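Local structure of putative eukaryotic translation initiation factor eIF-4E (5WB5) at residues P67-R72 with A130-D135; K98-L103 with H175-V180; E57-L62 with V141-V146; Q24-L29 with T51-E56. The protein probably binds the methylated cap of messenger RNA, including the cap-4 form, and so takes part in starting translation. All coordinates share one frame; numbering follows the deposited sequence.

Interaction 1 (P67-R72 with A130-D135)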
loop_
_atom_site.group_PDB
_atom_site.type_symbol
_atom_site.label_atom_id
_atom_site.label_comp_id
_atom_site.label_asym_id
_atom_site.label_seq_id
_atom_site.Cartn_x
_atom_site.Cartn_y
_atom_site.Cartn_z
ATOM N N PRO A 67 2.868 11.994 -1.513
ATOM C CA PRO A 67 1.637 11.769 -2.275
ATOM C C PRO A 67 1.938 11.351 -3.703
ATOM O O PRO A 67 2.973 11.698 -4.277
ATOM C CB PRO A 67 0.931 13.129 -2.226
ATOM C CG PRO A 67 2.011 14.109 -1.992
ATOM C CD PRO A 67 3.029 13.407 -1.138
ATOM N N LEU A 68 1.006 10.590 -4.276
ATOM C CA LEU A 68 1.176 10.120 -5.645
ATOM C C LEU A 68 1.113 11.271 -6.639
ATOM O O LEU A 68 1.769 11.221 -7.684
ATOM C CB LEU A 68 0.111 9.076 -5.969
ATOM C CG LEU A 68 -0.035 7.956 -4.937
ATOM C CD1 LEU A 68 -1.239 7.096 -5.264
ATOM C CD2 LEU A 68 1.225 7.110 -4.870
ATOM N N HIS A 69 0.341 12.315 -6.330
ATOM C CA HIS A 69 0.262 13.471 -7.216
ATOM C C HIS A 69 1.628 14.102 -7.434
ATOM O O HIS A 69 1.885 14.672 -8.500
ATOM C CB HIS A 69 -0.710 14.501 -6.640
ATOM C CG HIS A 69 -0.707 15.810 -7.366
ATOM N ND1 HIS A 69 -0.560 15.902 -8.733
ATOM C CD2 HIS A 69 -0.837 17.079 -6.914
ATOM C CE1 HIS A 69 -0.597 17.173 -9.093
ATOM N NE2 HIS A 69 -0.765 17.908 -8.007
ATOM N N ALA A 70 2.513 14.013 -6.443
ATOM C CA ALA A 70 3.855 14.569 -6.536
ATOM C C ALA A 70 4.930 13.510 -6.713
ATOM O O ALA A 70 6.113 13.855 -6.792
ATOM C CB ALA A 70 4.162 15.403 -5.286
ATOM N N LEU A 71 4.556 12.238 -6.791
ATOM C CA LEU A 71 5.530 11.167 -6.879
ATOM C C LEU A 71 6.122 11.094 -8.285
ATOM O O LEU A 71 5.556 11.600 -9.258
ATOM C CB LEU A 71 4.883 9.834 -6.499
ATOM C CG LEU A 71 5.816 8.646 -6.265
ATOM C CD1 LEU A 71 6.806 8.946 -5.150
ATOM C CD2 LEU A 71 5.003 7.403 -5.936
ATOM N N ARG A 72 7.281 10.449 -8.382
ATOM C CA ARG A 72 8.009 10.392 -9.639
ATOM C C ARG A 72 7.284 9.499 -10.644
ATOM O O ARG A 72 6.493 8.624 -10.283
ATOM C CB ARG A 72 9.431 9.886 -9.404
ATOM C CG ARG A 72 10.349 10.063 -10.591
ATOM C CD ARG A 72 11.772 9.689 -10.247
ATOM N NE ARG A 72 12.660 9.862 -11.391
ATOM C CZ ARG A 72 12.734 9.018 -12.417
ATOM N NH1 ARG A 72 11.971 7.935 -12.450
ATOM N NH2 ARG A 72 13.574 9.262 -13.415
ATOM N N ALA A 130 -5.828 20.560 -2.419
ATOM C CA ALA A 130 -6.613 19.462 -1.878
ATOM C C ALA A 130 -6.111 18.133 -2.426
ATOM O O ALA A 130 -5.688 18.042 -3.582
ATOM C CB ALA A 130 -8.092 19.643 -2.218
ATOM N N LYS A 131 -6.157 17.101 -1.584
ATOM C CA LYS A 131 -5.739 15.773 -2.006
ATOM C C LYS A 131 -6.482 15.364 -3.269
ATOM O O LYS A 131 -7.683 15.606 -3.410
ATOM C CB LYS A 131 -5.996 14.752 -0.896
ATOM C CG LYS A 131 -5.008 14.804 0.254
ATOM C CD LYS A 131 -5.207 13.630 1.207
ATOM C CE LYS A 131 -4.207 13.650 2.351
ATOM N NZ LYS A 131 -4.287 14.900 3.156
ATOM N N THR A 132 -5.756 14.752 -4.196
ATOM C CA THR A 132 -6.378 14.255 -5.409
ATOM C C THR A 132 -7.177 12.989 -5.108
ATOM O O THR A 132 -6.951 12.301 -4.110
ATOM C CB THR A 132 -5.322 13.966 -6.474
ATOM O OG1 THR A 132 -4.456 12.918 -6.019
ATOM C CG2 THR A 132 -4.497 15.216 -6.760
ATOM N N ASP A 133 -8.136 12.694 -5.988
ATOM C CA ASP A 133 -8.905 11.462 -5.849
ATOM C C ASP A 133 -7.997 10.239 -5.864
ATOM O O ASP A 133 -8.296 9.236 -5.205
ATOM C CB ASP A 133 -9.947 11.367 -6.961
ATOM C CG ASP A 133 -11.055 12.393 -6.812
ATOM O OD1 ASP A 133 -11.458 12.679 -5.664
ATOM O OD2 ASP A 133 -11.523 12.918 -7.844
ATOM N N LEU A 134 -6.884 10.302 -6.595
ATOM C CA LEU A 134 -5.938 9.190 -6.604
ATOM C C LEU A 134 -5.317 8.988 -5.224
ATOM O O LEU A 134 -5.249 7.860 -4.719
ATOM C CB LEU A 134 -4.855 9.439 -7.654
ATOM C CG LEU A 134 -3.777 8.366 -7.797
ATOM C CD1 LEU A 134 -4.379 7.060 -8.273
ATOM C CD2 LEU A 134 -2.696 8.841 -8.748
ATOM N N ASP A 135 -4.842 10.070 -4.603
ATOM C CA ASP A 135 -4.307 9.956 -3.252
ATOM C C ASP A 135 -5.374 9.457 -2.288
ATOM O O ASP A 135 -5.093 8.633 -1.410
ATOM C CB ASP A 135 -3.755 11.303 -2.786
ATOM C CG ASP A 135 -2.556 11.757 -3.593
ATOM O OD1 ASP A 135 -1.689 10.914 -3.919
ATOM O OD2 ASP A 135 -2.480 12.968 -3.898
#

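Interaction 2 (K98-L103 with H175-V180)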
loop_
_atom_site.group_PDB
_atom_site.type_symbol
_atom_site.label_atom_id
_atom_site.label_comp_id
_atom_site.label_asym_id
_atom_site.label_seq_id
_atom_site.Cartn_x
_atom_site.Cartn_y
_atom_site.Cartn_z
ATOM N N LYS A 98 -2.746 -11.334 -8.368
ATOM C CA LYS A 98 -3.029 -9.941 -8.056
ATOM C C LYS A 98 -4.237 -9.459 -8.845
ATOM O O LYS A 98 -4.371 -9.747 -10.038
ATOM C CB LYS A 98 -1.820 -9.040 -8.350
ATOM C CG LYS A 98 -1.370 -9.012 -9.802
ATOM C CD LYS A 98 -0.183 -8.072 -9.975
ATOM C CE LYS A 98 0.351 -8.083 -11.398
ATOM N NZ LYS A 98 0.973 -9.390 -11.742
ATOM N N LEU A 99 -5.114 -8.730 -8.157
ATOM C CA LEU A 99 -6.244 -8.045 -8.775
ATOM C C LEU A 99 -5.895 -6.567 -8.890
ATOM O O LEU A 99 -5.700 -5.898 -7.872
ATOM C CB LEU A 99 -7.516 -8.234 -7.948
ATOM C CG LEU A 99 -8.780 -7.490 -8.399
ATOM C CD1 LEU A 99 -9.442 -8.188 -9.582
ATOM C CD2 LEU A 99 -9.752 -7.355 -7.245
ATOM N N TRP A 100 -5.815 -6.058 -10.117
ATOM C CA TRP A 100 -5.329 -4.707 -10.345
ATOM C C TRP A 100 -6.289 -3.923 -11.228
ATOM O O TRP A 100 -7.162 -4.480 -11.901
ATOM C CB TRP A 100 -3.922 -4.714 -10.968
ATOM C CG TRP A 100 -3.795 -5.497 -12.240
ATOM C CD1 TRP A 100 -3.525 -6.830 -12.360
ATOM C CD2 TRP A 100 -3.910 -4.991 -13.576
ATOM N NE1 TRP A 100 -3.471 -7.186 -13.687
ATOM C CE2 TRP A 100 -3.702 -6.073 -14.454
ATOM C CE3 TRP A 100 -4.170 -3.727 -14.115
ATOM C CZ2 TRP A 100 -3.752 -5.932 -15.840
ATOM C CZ3 TRP A 100 -4.219 -3.589 -15.492
ATOM C CH2 TRP A 100 -4.010 -4.684 -16.336
ATOM N N VAL A 101 -6.113 -2.603 -11.187
ATOM C CA VAL A 101 -6.917 -1.652 -11.940
ATOM C C VAL A 101 -6.021 -0.507 -12.396
ATOM O O VAL A 101 -5.032 -0.167 -11.738
ATOM C CB VAL A 101 -8.097 -1.100 -11.108
ATOM C CG1 VAL A 101 -9.029 -2.224 -10.681
ATOM C CG2 VAL A 101 -7.589 -0.344 -9.888
ATOM N N ASN A 102 -6.385 0.098 -13.526
ATOM C CA ASN A 102 -5.657 1.227 -14.102
ATOM C C ASN A 102 -6.471 2.495 -13.863
ATOM O O ASN A 102 -7.487 2.724 -14.524
ATOM C CB ASN A 102 -5.400 1.020 -15.593
ATOM C CG ASN A 102 -4.524 -0.184 -15.877
ATOM O OD1 ASN A 102 -3.837 -0.688 -14.991
ATOM N ND2 ASN A 102 -4.540 -0.647 -17.121
ATOM N N LEU A 103 -6.026 3.310 -12.915
ATOM C CA LEU A 103 -6.573 4.639 -12.708
ATOM C C LEU A 103 -5.858 5.628 -13.624
ATOM O O LEU A 103 -4.833 5.318 -14.236
ATOM C CB LEU A 103 -6.415 5.054 -11.247
ATOM C CG LEU A 103 -6.686 3.952 -10.219
ATOM C CD1 LEU A 103 -6.281 4.408 -8.828
ATOM C CD2 LEU A 103 -8.154 3.536 -10.252
ATOM N N HIS A 175 -1.078 5.643 -17.052
ATOM C CA HIS A 175 -1.973 5.064 -16.064
ATOM C C HIS A 175 -1.314 5.065 -14.689
ATOM O O HIS A 175 -0.159 5.462 -14.513
ATOM C CB HIS A 175 -2.371 3.644 -16.468
ATOM C CG HIS A 175 -2.993 3.553 -17.825
ATOM N ND1 HIS A 175 -2.248 3.485 -18.983
ATOM C CD2 HIS A 175 -4.291 3.518 -18.211
ATOM C CE1 HIS A 175 -3.059 3.412 -20.023
ATOM N NE2 HIS A 175 -4.304 3.432 -19.581
ATOM N N ASN A 176 -2.084 4.616 -13.702
ATOM C CA ASN A 176 -1.592 4.391 -12.347
ATOM C C ASN A 176 -2.194 3.071 -11.892
ATOM O O ASN A 176 -3.413 2.968 -11.736
ATOM C CB ASN A 176 -1.981 5.536 -11.412
ATOM C CG ASN A 176 -1.287 6.843 -11.768
ATOM O OD1 ASN A 176 -0.097 6.861 -12.081
ATOM N ND2 ASN A 176 -2.035 7.942 -11.732
ATOM N N ARG A 177 -1.358 2.055 -11.718
ATOM C CA ARG A 177 -1.846 0.705 -11.469
ATOM C C ARG A 177 -1.950 0.453 -9.972
ATOM O O ARG A 177 -0.938 0.459 -9.263
ATOM C CB ARG A 177 -0.940 -0.339 -12.120
ATOM C CG ARG A 177 -0.983 -0.322 -13.633
ATOM C CD ARG A 177 -0.636 -1.679 -14.214
ATOM N NE ARG A 177 -0.768 -1.702 -15.668
ATOM C CZ ARG A 177 -0.551 -2.777 -16.421
ATOM N NH1 ARG A 177 -0.190 -3.922 -15.858
ATOM N NH2 ARG A 177 -0.694 -2.705 -17.737
ATOM N N LEU A 178 -3.171 0.245 -9.498
ATOM C CA LEU A 178 -3.400 -0.270 -8.157
ATOM C C LEU A 178 -3.525 -1.783 -8.241
ATOM O O LEU A 178 -4.108 -2.308 -9.188
ATOM C CB LEU A 178 -4.667 0.333 -7.554
ATOM C CG LEU A 178 -5.081 -0.203 -6.186
ATOM C CD1 LEU A 178 -4.053 0.126 -5.133
ATOM C CD2 LEU A 178 -6.431 0.360 -5.801
ATOM N N ALA A 179 -2.963 -2.485 -7.261
ATOM C CA ALA A 179 -2.966 -3.939 -7.287
ATOM C C ALA A 179 -3.083 -4.465 -5.866
ATOM O O ALA A 179 -2.428 -3.956 -4.956
ATOM C CB ALA A 179 -1.697 -4.490 -7.952
ATOM N N VAL A 180 -3.921 -5.481 -5.687
ATOM C CA VAL A 180 -4.075 -6.186 -4.422
ATOM C C VAL A 180 -3.568 -7.604 -4.643
ATOM O O VAL A 180 -4.177 -8.378 -5.392
ATOM C CB VAL A 180 -5.532 -6.182 -3.941
ATOM C CG1 VAL A 180 -5.662 -6.894 -2.597
ATOM C CG2 VAL A 180 -6.054 -4.761 -3.847
#

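Interaction 3 (E57-L62 with V141-V146)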
loop_
_atom_site.group_PDB
_atom_site.type_symbol
_atom_site.label_atom_id
_atom_site.label_comp_id
_atom_site.label_asym_id
_atom_site.label_seq_id
_atom_site.Cartn_x
_atom_site.Cartn_y
_atom_site.Cartn_z
ATOM N N GLU A 57 1.222 4.132 14.230
ATOM C CA GLU A 57 2.376 3.979 13.351
ATOM C C GLU A 57 1.965 4.112 11.893
ATOM O O GLU A 57 2.667 4.742 11.094
ATOM C CB GLU A 57 3.047 2.625 13.588
ATOM C CG GLU A 57 3.801 2.516 14.894
ATOM C CD GLU A 57 4.746 1.328 14.927
ATOM O OE1 GLU A 57 4.459 0.312 14.258
ATOM O OE2 GLU A 57 5.784 1.413 15.618
ATOM N N PHE A 58 0.829 3.514 11.531
ATOM C CA PHE A 58 0.346 3.596 10.158
ATOM C C PHE A 58 0.135 5.045 9.741
ATOM O O PHE A 58 0.564 5.462 8.658
ATOM C CB PHE A 58 -0.948 2.796 10.026
ATOM C CG PHE A 58 -1.665 3.005 8.726
ATOM C CD1 PHE A 58 -1.239 2.373 7.572
ATOM C CD2 PHE A 58 -2.776 3.823 8.665
ATOM C CE1 PHE A 58 -1.908 2.559 6.380
ATOM C CE2 PHE A 58 -3.446 4.015 7.474
ATOM C CZ PHE A 58 -3.013 3.382 6.332
ATOM N N PHE A 59 -0.515 5.838 10.595
ATOM C CA PHE A 59 -0.787 7.222 10.221
ATOM C C PHE A 59 0.476 8.076 10.227
ATOM O O PHE A 59 0.567 9.038 9.457
ATOM C CB PHE A 59 -1.857 7.811 11.134
ATOM C CG PHE A 59 -3.250 7.414 10.740
ATOM C CD1 PHE A 59 -3.866 8.000 9.645
ATOM C CD2 PHE A 59 -3.933 6.438 11.441
ATOM C CE1 PHE A 59 -5.139 7.632 9.269
ATOM C CE2 PHE A 59 -5.206 6.064 11.070
ATOM C CZ PHE A 59 -5.812 6.664 9.981
ATOM N N VAL A 60 1.470 7.735 11.049
ATOM C CA VAL A 60 2.752 8.433 10.969
ATOM C C VAL A 60 3.430 8.131 9.636
ATOM O O VAL A 60 3.916 9.036 8.937
ATOM C CB VAL A 60 3.646 8.047 12.161
ATOM C CG1 VAL A 60 5.026 8.653 12.016
ATOM C CG2 VAL A 60 3.019 8.511 13.465
ATOM N N MET A 61 3.480 6.848 9.273
ATOM C CA MET A 61 3.953 6.456 7.952
ATOM C C MET A 61 3.276 7.292 6.874
ATOM O O MET A 61 3.942 7.899 6.028
ATOM C CB MET A 61 3.680 4.966 7.733
ATOM C CG MET A 61 4.146 4.414 6.395
ATOM S SD MET A 61 3.410 2.805 6.038
ATOM C CE MET A 61 1.755 3.298 5.567
ATOM N N LEU A 62 1.943 7.339 6.899
ATOM C CA LEU A 62 1.213 8.142 5.923
ATOM C C LEU A 62 1.680 9.589 5.944
ATOM O O LEU A 62 1.853 10.211 4.889
ATOM C CB LEU A 62 -0.288 8.074 6.193
ATOM C CG LEU A 62 -1.033 6.837 5.698
ATOM C CD1 LEU A 62 -2.479 6.899 6.156
ATOM C CD2 LEU A 62 -0.958 6.718 4.182
ATOM N N VAL A 141 -7.522 2.462 0.373
ATOM C CA VAL A 141 -7.131 1.062 0.235
ATOM C C VAL A 141 -6.110 0.685 1.301
ATOM O O VAL A 141 -6.134 -0.431 1.834
ATOM C CB VAL A 141 -6.600 0.789 -1.183
ATOM C CG1 VAL A 141 -6.117 -0.651 -1.309
ATOM C CG2 VAL A 141 -7.687 1.071 -2.203
ATOM N N LEU A 142 -5.203 1.603 1.640
ATOM C CA LEU A 142 -4.253 1.313 2.710
ATOM C C LEU A 142 -4.971 1.126 4.043
ATOM O O LEU A 142 -4.651 0.204 4.810
ATOM C CB LEU A 142 -3.218 2.433 2.802
ATOM C CG LEU A 142 -2.006 2.282 1.887
ATOM C CD1 LEU A 142 -1.283 3.614 1.738
ATOM C CD2 LEU A 142 -1.063 1.217 2.444
ATOM N N MET A 143 -5.944 1.996 4.337
ATOM C CA MET A 143 -6.695 1.882 5.582
ATOM C C MET A 143 -7.503 0.594 5.616
ATOM O O MET A 143 -7.623 -0.041 6.667
ATOM C CB MET A 143 -7.617 3.089 5.759
ATOM C CG MET A 143 -6.897 4.388 6.086
ATOM S SD MET A 143 -8.012 5.759 6.433
ATOM C CE MET A 143 -8.872 5.889 4.873
ATOM N N ALA A 144 -8.071 0.194 4.477
ATOM C CA ALA A 144 -8.784 -1.077 4.413
ATOM C C ALA A 144 -7.833 -2.248 4.621
ATOM O O ALA A 144 -8.203 -3.260 5.230
ATOM C CB ALA A 144 -9.508 -1.204 3.075
ATOM N N THR A 145 -6.604 -2.131 4.122
ATOM C CA THR A 145 -5.627 -3.192 4.325
ATOM C C THR A 145 -5.312 -3.351 5.807
ATOM O O THR A 145 -5.478 -4.434 6.381
ATOM C CB THR A 145 -4.354 -2.895 3.528
ATOM O OG1 THR A 145 -4.689 -2.683 2.151
ATOM C CG2 THR A 145 -3.364 -4.054 3.631
ATOM N N VAL A 146 -4.873 -2.266 6.451
ATOM C CA VAL A 146 -4.450 -2.371 7.846
ATOM C C VAL A 146 -5.638 -2.695 8.745
ATOM O O VAL A 146 -5.506 -3.444 9.720
ATOM C CB VAL A 146 -3.728 -1.089 8.305
ATOM C CG1 VAL A 146 -2.425 -0.921 7.547
ATOM C CG2 VAL A 146 -4.620 0.135 8.149
#

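Interaction 4 (Q24-L29 with T51-E56)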
loop_
_atom_site.group_PDB
_atom_site.type_symbol
_atom_site.label_atom_id
_atom_site.label_comp_id
_atom_site.label_asym_id
_atom_site.label_seq_id
_atom_site.Cartn_x
_atom_site.Cartn_y
_atom_site.Cartn_z
ATOM N N GLN A 24 -4.022 -6.285 13.439
ATOM C CA GLN A 24 -4.044 -7.738 13.324
ATOM C C GLN A 24 -2.721 -8.268 12.794
ATOM O O GLN A 24 -2.330 -9.394 13.117
ATOM C CB GLN A 24 -5.195 -8.177 12.417
ATOM C CG GLN A 24 -5.335 -9.685 12.269
ATOM C CD GLN A 24 -5.564 -10.386 13.593
ATOM O OE1 GLN A 24 -6.389 -9.959 14.402
ATOM N NE2 GLN A 24 -4.830 -11.468 13.825
ATOM N N ARG A 25 -2.018 -7.472 11.990
ATOM C CA ARG A 25 -0.769 -7.899 11.381
ATOM C C ARG A 25 0.141 -6.692 11.213
ATOM O O ARG A 25 -0.327 -5.561 11.059
ATOM C CB ARG A 25 -1.007 -8.564 10.017
ATOM C CG ARG A 25 -1.894 -9.796 10.066
ATOM C CD ARG A 25 -2.081 -10.405 8.684
ATOM N NE ARG A 25 -2.995 -9.631 7.850
ATOM C CZ ARG A 25 -3.237 -9.888 6.567
ATOM N NH1 ARG A 25 -2.628 -10.899 5.962
ATOM N NH2 ARG A 25 -4.087 -9.133 5.887
ATOM N N ALA A 26 1.447 -6.943 11.248
ATOM C CA ALA A 26 2.412 -5.916 10.899
ATOM C C ALA A 26 2.478 -5.772 9.382
ATOM O O ALA A 26 2.146 -6.694 8.632
ATOM C CB ALA A 26 3.791 -6.255 11.461
ATOM N N TRP A 27 2.903 -4.592 8.927
ATOM C CA TRP A 27 2.954 -4.317 7.494
ATOM C C TRP A 27 4.191 -3.498 7.173
ATOM O O TRP A 27 4.483 -2.519 7.863
ATOM C CB TRP A 27 1.700 -3.572 7.026
ATOM C CG TRP A 27 0.444 -4.353 7.208
ATOM C CD1 TRP A 27 -0.315 -4.429 8.334
ATOM C CD2 TRP A 27 -0.203 -5.177 6.232
ATOM N NE1 TRP A 27 -1.394 -5.247 8.126
ATOM C CE2 TRP A 27 -1.351 -5.719 6.841
ATOM C CE3 TRP A 27 0.077 -5.507 4.903
ATOM C CZ2 TRP A 27 -2.221 -6.574 6.168
ATOM C CZ3 TRP A 27 -0.789 -6.358 4.235
ATOM C CH2 TRP A 27 -1.925 -6.881 4.870
ATOM N N THR A 28 4.903 -3.888 6.121
ATOM C CA THR A 28 6.118 -3.212 5.694
ATOM C C THR A 28 5.872 -2.481 4.381
ATOM O O THR A 28 5.204 -3.005 3.478
ATOM C CB THR A 28 7.269 -4.206 5.526
ATOM O OG1 THR A 28 7.444 -4.955 6.737
ATOM C CG2 THR A 28 8.565 -3.479 5.194
ATOM N N LEU A 29 6.429 -1.272 4.289
ATOM C CA LEU A 29 6.338 -0.421 3.112
ATOM C C LEU A 29 7.663 -0.436 2.356
ATOM O O LEU A 29 8.738 -0.405 2.965
ATOM C CB LEU A 29 5.976 1.016 3.514
ATOM C CG LEU A 29 6.029 2.118 2.449
ATOM C CD1 LEU A 29 4.907 1.978 1.442
ATOM C CD2 LEU A 29 5.984 3.496 3.097
ATOM N N THR A 51 8.162 -0.381 8.936
ATOM C CA THR A 51 7.200 -1.380 9.374
ATOM C C THR A 51 6.263 -0.767 10.405
ATOM O O THR A 51 6.700 -0.039 11.304
ATOM C CB THR A 51 7.902 -2.604 9.968
ATOM O OG1 THR A 51 8.770 -3.182 8.986
ATOM C CG2 THR A 51 6.885 -3.657 10.412
ATOM N N VAL A 52 4.975 -1.065 10.267
ATOM C CA VAL A 52 3.931 -0.531 11.129
ATOM C C VAL A 52 3.247 -1.690 11.837
ATOM O O VAL A 52 2.936 -2.717 11.218
ATOM C CB VAL A 52 2.906 0.304 10.332
ATOM C CG1 VAL A 52 3.589 1.490 9.671
ATOM C CG2 VAL A 52 2.201 -0.553 9.294
ATOM N N HIS A 53 3.013 -1.514 13.141
ATOM C CA HIS A 53 2.315 -2.492 13.960
ATOM C C HIS A 53 1.051 -1.945 14.608
ATOM O O HIS A 53 0.315 -2.719 15.228
ATOM C CB HIS A 53 3.240 -3.021 15.069
ATOM C CG HIS A 53 4.622 -3.356 14.598
ATOM N ND1 HIS A 53 5.570 -2.393 14.335
ATOM C CD2 HIS A 53 5.214 -4.548 14.348
ATOM C CE1 HIS A 53 6.690 -2.975 13.941
ATOM N NE2 HIS A 53 6.500 -4.282 13.940
ATOM N N SER A 54 0.782 -0.644 14.492
ATOM C CA SER A 54 -0.378 -0.030 15.122
ATOM C C SER A 54 -0.970 1.022 14.195
ATOM O O SER A 54 -0.325 1.486 13.251
ATOM C CB SER A 54 -0.006 0.609 16.465
ATOM O OG SER A 54 0.924 1.665 16.278
ATOM N N VAL A 55 -2.217 1.402 14.488
ATOM C CA VAL A 55 -2.895 2.432 13.702
ATOM C C VAL A 55 -2.107 3.736 13.749
ATOM O O VAL A 55 -1.996 4.455 12.744
ATOM C CB VAL A 55 -4.336 2.628 14.212
ATOM C CG1 VAL A 55 -5.076 3.645 13.355
ATOM C CG2 VAL A 55 -5.093 1.303 14.230
ATOM N N GLU A 56 -1.544 4.059 14.916
ATOM C CA GLU A 56 -0.766 5.285 15.054
ATOM C C GLU A 56 0.480 5.243 14.179
ATOM O O GLU A 56 0.788 6.212 13.473
ATOM C CB GLU A 56 -0.385 5.504 16.520
ATOM C CG GLU A 56 -1.566 5.733 17.456
ATOM C CD GLU A 56 -2.237 4.442 17.897
ATOM O OE1 GLU A 56 -1.931 3.380 17.316
ATOM O OE2 GLU A 56 -3.069 4.486 18.827
#

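Interaction 1 (P67-R72 with A130-D135)
Asp-135 OD1 draws in two consecutive backbone amides of the loop 67-72. The main bond comes from Leu-68 N, with N to Asp-135 OD1 2.7 Å; the donor reaches the oxygen on its syn side, 21° out of the carboxylate plane. His-69 N adds a weak bond to the same Asp-135 OD1 at 3.4 Å. Thr-132 sets the acid from its own side of the contact. It is the N-cap of helix 133-147, and its OG1 accepts from Asp-135 N at 3.2 Å in an almost straight bond (169°). The same hydroxyl makes a weak bond to Asp-135 OD2, so the carboxylate is tied to loop and cap through different oxygens. A threonine suits this place because its branches divide the work: OG1 caps the helix while Thr-132 CG2 rests against His-69, 3.9 Å from His-69 CB, the two side chains crossing near a right angle. Beneath the polar layer Leu-68 CD1 packs on Leu-134 CG at 3.8 Å. With its CG beside the backbone N (chi1 -50°), Leu-68 dips inward, where Trp-138, Tyr-77 and Met-169 also touch it. Lys-171 NZ bonds to Leu-68 O. An aspartate near a helix start, meeting two loop amides and, weakly, its cap residue's hydroxyl, is probably stabilised as the anion, and it joins the turn after helix 55-64 to the first turn of helix 133-147.

Interaction 2 (K98-L103 with H175-V180)
Trp-100 and Arg-177 lie side by side and point the same way from neighbouring strands of the curved antiparallel sheet that forms the body of the eIF4E fold. The guanidinium is laid flat on the indole, the planes only 6° apart, and Arg-177 CZ stands 4.2 Å from the centroid of the six-membered ring, a cation-pi stack over the face. Arg-177 reaches there because its chain is extended from CG to NE, while Trp-100 has its CG between the backbone N and the carbonyl carbon (chi1 55°), which lifts the ring from the sheet. An arginine suits the place since its flat charge can spread over an aromatic face. Asn-102 runs alongside the same chain, its OD1 3.2 Å from Arg-177 CG and its amide 25° from the guanidinium plane. The small Ala-179, paired with Trp-100, meets the foot of its side chain, Ala-179 CB 3.8 Å from Trp-100 CB.

The other face is apolar in the main. Leu-99, Val-101 and Leu-103 face the helices together with Leu-178 and Val-180; Trp-138 and Val-141 of helix 133-147 and Leu-194 and Leu-198 of helix 188-200 pack there. Six backbone bonds join the two strands. On the other side of strand 97-104, Thr-213 OG1 of strand 210-214 bonds to Trp-100 NE1. Val-101 and Leu-178 lie side by side, pointing the same way, with Val-101 CG2 3.8 Å from Leu-178 CB.

Interaction 3 (E57-L62 with V141-V146)
The ring of Phe-58 is the bump of this contact, and the hollow that takes it lies on helix 133-147 between Leu-142, Met-143 and Val-146. With its CG anti to the backbone N (chi1 170°), Phe-58 projects straight at the other helix. Val-146 covers one face: its CG2 sits over the centre of the ring, 3.9 Å from the centroid and only 3° off the normal, a CH-pi contact. The second methyl leans on the rim, with Val-146 CG1 3.5 Å from Phe-58 CD1. At the ring edge, in its plane, Leu-142 CB stands 3.7 Å from Phe-58 CZ and stops the ring from going deeper. The Met-143 side chain crosses that of Phe-58 at about a right angle, its CG 3.7 Å from Phe-58 CE2. On the opposite face Leu-62 CG, from the same helix, lies toward the rim, so the aromatic is clasped between a valine and a leucine. Leu-62 also slides past Leu-142, putting Leu-62 CD2 4.0 Å from Leu-142 CD1.

A large flat residue suits this site because the segment axes stay 11.7 Å apart, a wide gap for two helices, and the ring spans it. Phe-58 CD2 lies over the centre of one face of the Phe-59 ring. Met-143 SD lies obliquely to that ring, a Met-aromatic contact, 5.4 Å from the Phe-59 centroid. The two segments run nearly antiparallel (157°) over the sheet, where Phe-79 of strand 75-81 and Ile-167 of strand 164-171 lie below Leu-142. Another protein chain packs on Phe-59 and Met-143, on the helical side of the eIF4E fold.

Interaction 4 (Q24-L29 with T51-E56)
The imidazole of His-53 is approached obliquely by Ala-26, whose CB lies 3.6 Å from His-53 CD2, while the indole of Trp-27 leads away from the partner strand, and it is the Trp-27 CB that meets Val-52 CG2, at 3.8 Å. These residues join strand 22-32 to the outermost strand, 47-54, of the antiparallel eIF4E sheet. The indole meets the ring of Phe-79 of strand 75-81, the planes about 5° apart, and its CH2 sits over one face of the Arg-25 guanidinium, near the rim. That arginine is gripped at its polar atoms by Gln-81, by Val-164 O and in a salt bridge by Glu-148, which probably holds the plane against the tryptophan.

Across the strands Trp-27 and Val-52 form an antiparallel hydrogen-bonded pair: Trp-27 N gives to Val-52 O at 3.0 Å, and Val-52 N returns the bond to Trp-27 O at 2.9 Å. A valine suits this place because beta-branched residues favour extended strands and its apolar side chain points to the helix side, where it is touched by Met-61 and Glu-57 of the following helix and by Phe-79. Beyond His-53 the strand ends in Ser-54, the N-cap of helix 55-64, whose OG bonds to Glu-57 N. On the face away from Trp-27 and Val-52, Thr-28 and Thr-51 stand at a non-hydrogen-bonded pair. Both turn the hydroxyl beside their own backbone N (chi1 -55° and -59°), and this brings Thr-28 OG1 to 3.2 Å from Thr-51 OG1, a hydrogen bond in which either may donate.

How the interactions relate
From the N terminus, interaction 4 closes first, pairing strand 22-32 with strand 47-54 before any later contact opens. Helix 55-64 follows directly, and interaction 3 closes a long loop from it to helix 133-147. Interaction 1 nests inside that loop, fastening the turn after helix 55-64 to the start of the same long helix. Interaction 2 opens within both loops, at strand 97-104, and closes beyond them at strand 175-182, so it crosses each. Leu-134 packs on Leu-103 between interactions 1 and 2, Leu-178 on Val-141 between 2 and 3, and Thr-145 on Trp-27 between 3 and 4. Helix 133-147 thus bridges distant parts of one sheet.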